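Local structure of STU0660 (Streptococcus thermophilus, 3ZTH) at residues T21-N27 and F253-S258. The protein is a large Csn2 protein involved in CRISPR-mediated bacterial immunity that binds magnesium and probably acts by binding DNA. Residues are numbered along the deposited sequence; the frame is centred on the assembly and turned at random.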
ATOM      1  N   THR A  21      -2.266  17.194  39.074  1.00 30.50           N
ATOM      2  CA  THR A  21      -0.959  17.834  38.970  1.00 30.67           C
ATOM      3  C   THR A  21      -1.009  19.043  38.027  1.00 29.54           C
ATOM      4  O   THR A  21      -1.612  18.975  36.951  1.00 28.57           O
ATOM      5  CB  THR A  21       0.083  16.835  38.419  1.00 30.63           C
ATOM      6  OG1 THR A  21       0.120  15.679  39.259  1.00 30.87           O
ATOM      7  CG2 THR A  21       1.477  17.471  38.363  1.00 31.42           C
ATOM      8  N   GLN A  22      -0.370  20.138  38.429  1.00 29.10           N
ATOM      9  CA  GLN A  22      -0.333  21.352  37.611  1.00 28.80           C
ATOM     10  C   GLN A  22       1.100  21.829  37.379  1.00 29.46           C
ATOM     11  O   GLN A  22       1.864  22.045  38.320  1.00 29.82           O
ATOM     12  CB  GLN A  22      -1.149  22.467  38.268  1.00 29.53           C
ATOM     13  CG  GLN A  22      -2.627  22.124  38.461  1.00 30.05           C
ATOM     14  CD  GLN A  22      -3.391  23.212  39.195  1.00 31.42           C
ATOM     15  OE1 GLN A  22      -3.856  24.187  38.594  1.00 31.44           O
ATOM     16  NE2 GLN A  22      -3.511  23.057  40.507  1.00 31.05           N
ATOM     17  N   ILE A  23       1.463  21.975  36.113  1.00 29.28           N
ATOM     18  CA  ILE A  23       2.795  22.416  35.743  1.00 28.85           C
ATOM     19  C   ILE A  23       2.676  23.840  35.237  1.00 28.41           C
ATOM     20  O   ILE A  23       1.988  24.107  34.255  1.00 29.57           O
ATOM     21  CB  ILE A  23       3.399  21.491  34.660  1.00 29.16           C
ATOM     22  CG1 ILE A  23       3.669  20.116  35.268  1.00 27.51           C
ATOM     23  CG2 ILE A  23       4.703  22.078  34.116  1.00 30.47           C
ATOM     24  CD1 ILE A  23       4.114  19.086  34.277  1.00 27.72           C
ATOM     25  N   VAL A  24       3.353  24.749  35.925  1.00 27.04           N
ATOM     26  CA  VAL A  24       3.309  26.170  35.603  1.00 27.57           C
ATOM     27  C   VAL A  24       4.730  26.730  35.560  1.00 27.16           C
ATOM     28  O   VAL A  24       5.685  26.012  35.840  1.00 27.94           O
ATOM     29  CB  VAL A  24       2.491  26.902  36.684  1.00 29.09           C
ATOM     30  CG1 VAL A  24       2.611  28.373  36.515  1.00 36.91           C
ATOM     31  CG2 VAL A  24       1.025  26.497  36.597  1.00 29.17           C
ATOM     32  N   GLY A  25       4.882  28.003  35.214  1.00 24.25           N
ATOM     33  CA  GLY A  25       6.218  28.566  35.173  1.00 25.33           C
ATOM     34  C   GLY A  25       6.476  29.412  33.944  1.00 25.58           C
ATOM     35  O   GLY A  25       5.739  29.339  32.962  1.00 23.41           O
ATOM     36  N   GLN A  26       7.535  30.212  33.994  1.00 27.71           N
ATOM     37  CA  GLN A  26       7.864  31.089  32.884  1.00 28.87           C
ATOM     38  C   GLN A  26       8.784  30.442  31.869  1.00 29.65           C
ATOM     39  O   GLN A  26       8.982  30.979  30.786  1.00 29.47           O
ATOM     40  CB  GLN A  26       8.476  32.390  33.407  1.00 29.63           C
ATOM     41  CG  GLN A  26       7.510  33.196  34.259  1.00 31.79           C
ATOM     42  CD  GLN A  26       6.163  33.389  33.566  1.00 35.44           C
ATOM     43  OE1 GLN A  26       6.065  34.102  32.568  1.00 38.31           O
ATOM     44  NE2 GLN A  26       5.124  32.739  34.087  1.00 32.64           N
ATOM     45  N   ASN A  27       9.337  29.282  32.211  1.00 30.25           N
ATOM     46  CA  ASN A  27      10.233  28.578  31.300  1.00 28.91           C
ATOM     47  C   ASN A  27       9.400  27.722  30.341  1.00 30.77           C
ATOM     48  O   ASN A  27       9.376  26.488  30.435  1.00 30.76           O
ATOM     49  CB  ASN A  27      11.185  27.691  32.096  1.00 27.83           C
ATOM     50  CG  ASN A  27      12.332  27.173  31.255  1.00 28.24           C
ATOM     51  OD1 ASN A  27      12.208  27.020  30.034  1.00 28.48           O
ATOM     52  ND2 ASN A  27      13.450  26.883  31.905  1.00 22.90           N
ATOM     53  N   PHE A 253       1.417  19.380  44.460  1.00 30.78           N
ATOM     54  CA  PHE A 253       1.564  18.905  43.099  1.00 29.34           C
ATOM     55  C   PHE A 253       1.583  20.016  42.060  1.00 28.06           C
ATOM     56  O   PHE A 253       1.458  19.769  40.854  1.00 29.62           O
ATOM     57  CB  PHE A 253       0.480  17.871  42.824  1.00 29.67           C
ATOM     58  CG  PHE A 253       0.427  16.812  43.877  1.00 31.97           C
ATOM     59  CD1 PHE A 253       1.554  16.029  44.141  1.00 32.30           C
ATOM     60  CD2 PHE A 253      -0.699  16.662  44.681  1.00 32.61           C
ATOM     61  CE1 PHE A 253       1.564  15.121  45.196  1.00 31.94           C
ATOM     62  CE2 PHE A 253      -0.701  15.753  45.743  1.00 33.45           C
ATOM     63  CZ  PHE A 253       0.428  14.984  46.002  1.00 31.76           C
ATOM     64  N   VAL A 254       1.742  21.243  42.541  1.00 25.93           N
ATOM     65  CA  VAL A 254       1.849  22.393  41.665  1.00 25.38           C
ATOM     66  C   VAL A 254       3.343  22.512  41.442  1.00 26.05           C
ATOM     67  O   VAL A 254       4.089  22.846  42.355  1.00 25.64           O
ATOM     68  CB  VAL A 254       1.339  23.669  42.331  1.00 24.33           C
ATOM     69  CG1 VAL A 254       1.692  24.867  41.480  1.00 22.78           C
ATOM     70  CG2 VAL A 254      -0.163  23.586  42.524  1.00 25.20           C
ATOM     71  N   ASN A 255       3.781  22.203  40.230  1.00 27.84           N
ATOM     72  CA  ASN A 255       5.194  22.262  39.897  1.00 28.18           C
ATOM     73  C   ASN A 255       5.546  23.539  39.138  1.00 29.12           C
ATOM     74  O   ASN A 255       4.978  23.824  38.078  1.00 31.12           O
ATOM     75  CB  ASN A 255       5.572  21.025  39.077  1.00 27.19           C
ATOM     76  CG  ASN A 255       5.527  19.740  39.902  1.00 27.89           C
ATOM     77  OD1 ASN A 255       6.482  19.402  40.609  1.00 26.97           O
ATOM     78  ND2 ASN A 255       4.408  19.035  39.830  1.00 24.70           N
ATOM     79  N   ILE A 256       6.478  24.306  39.691  1.00 27.88           N
ATOM     80  CA  ILE A 256       6.907  25.551  39.072  1.00 26.94           C
ATOM     81  C   ILE A 256       8.153  25.284  38.245  1.00 28.71           C
ATOM     82  O   ILE A 256       9.173  24.857  38.783  1.00 31.19           O
ATOM     83  CB  ILE A 256       7.262  26.610  40.133  1.00 27.00           C
ATOM     84  CG1 ILE A 256       6.149  26.702  41.175  1.00 26.04           C
ATOM     85  CG2 ILE A 256       7.486  27.968  39.468  1.00 24.63           C
ATOM     86  CD1 ILE A 256       6.490  27.598  42.346  1.00 26.94           C
ATOM     87  N   LEU A 257       8.066  25.526  36.944  1.00 28.24           N
ATOM     88  CA  LEU A 257       9.193  25.332  36.043  1.00 29.92           C
ATOM     89  C   LEU A 257       9.651  26.676  35.477  1.00 32.07           C
ATOM     90  O   LEU A 257       9.124  27.139  34.461  1.00 34.15           O
ATOM     91  CB  LEU A 257       8.797  24.396  34.896  1.00 27.89           C
ATOM     92  CG  LEU A 257       9.253  22.937  35.038  1.00 30.63           C
ATOM     93  CD1 LEU A 257       8.728  22.369  36.349  1.00 31.38           C
ATOM     94  CD2 LEU A 257       8.773  22.099  33.846  1.00 27.09           C
ATOM     95  N   SER A 258      10.624  27.309  36.131  1.00 32.54           N
ATOM     96  CA  SER A 258      11.129  28.605  35.665  1.00 34.07           C
ATOM     97  C   SER A 258      12.647  28.596  35.555  1.00 33.42           C
ATOM     98  O   SER A 258      13.214  27.705  34.928  1.00 31.46           O
ATOM     99  CB  SER A 258      10.688  29.739  36.600  1.00 35.55           C
ATOM    100  OG  SER A 258       9.309  30.059  36.446  1.00 39.80           O
TER
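Asn27 turns its side chain toward Ser258 at the end of the contact. CG stands anti to the backbone N (chi1 -167°), which brings ND2 within 3.1 Å of Ser258 O. That oxygen lies in the amide plane of Asn27, but ND2 sits well above the carbonyl plane of Ser258. The other amide atom, Asn27 OD1, caps Leu30 N at the start of helix 28-43. The backbone N of Asn27 bonds Leu257 O at 3.1 Å. Ser258 OG accepts an almost straight bond from Gln26 N, 3.0 Å long, and also bonds Thr302 OG1 and Leu300 O. Gln26 leads its own amide away from Ser258. It is a magnesium site residue together with Asp240, and its NE2 bonds Pro298 O.

Strands 20-24 and 254-257 run parallel as neighbours in the central sheet, which fits the P-loop NTPase clan. Four backbone bonds join them, from Gln22 N to Phe253 O through Leu257 N to Val24 O (2.7 Å).

On one face, Ile23 CG2 meets Leu257 CD2 obliquely at 4.1 Å. Leu257 also packs on helix 28-43. On the same face, Thr21 CG2 touches Asn255 ND2 at 3.6 Å, while Asn255 OD1 bonds Asn16 N. On the other face, Gln22 extends past Val254, with NE2 3.9 Å from Val254 CG2. This NE2 bonds Lys245 O.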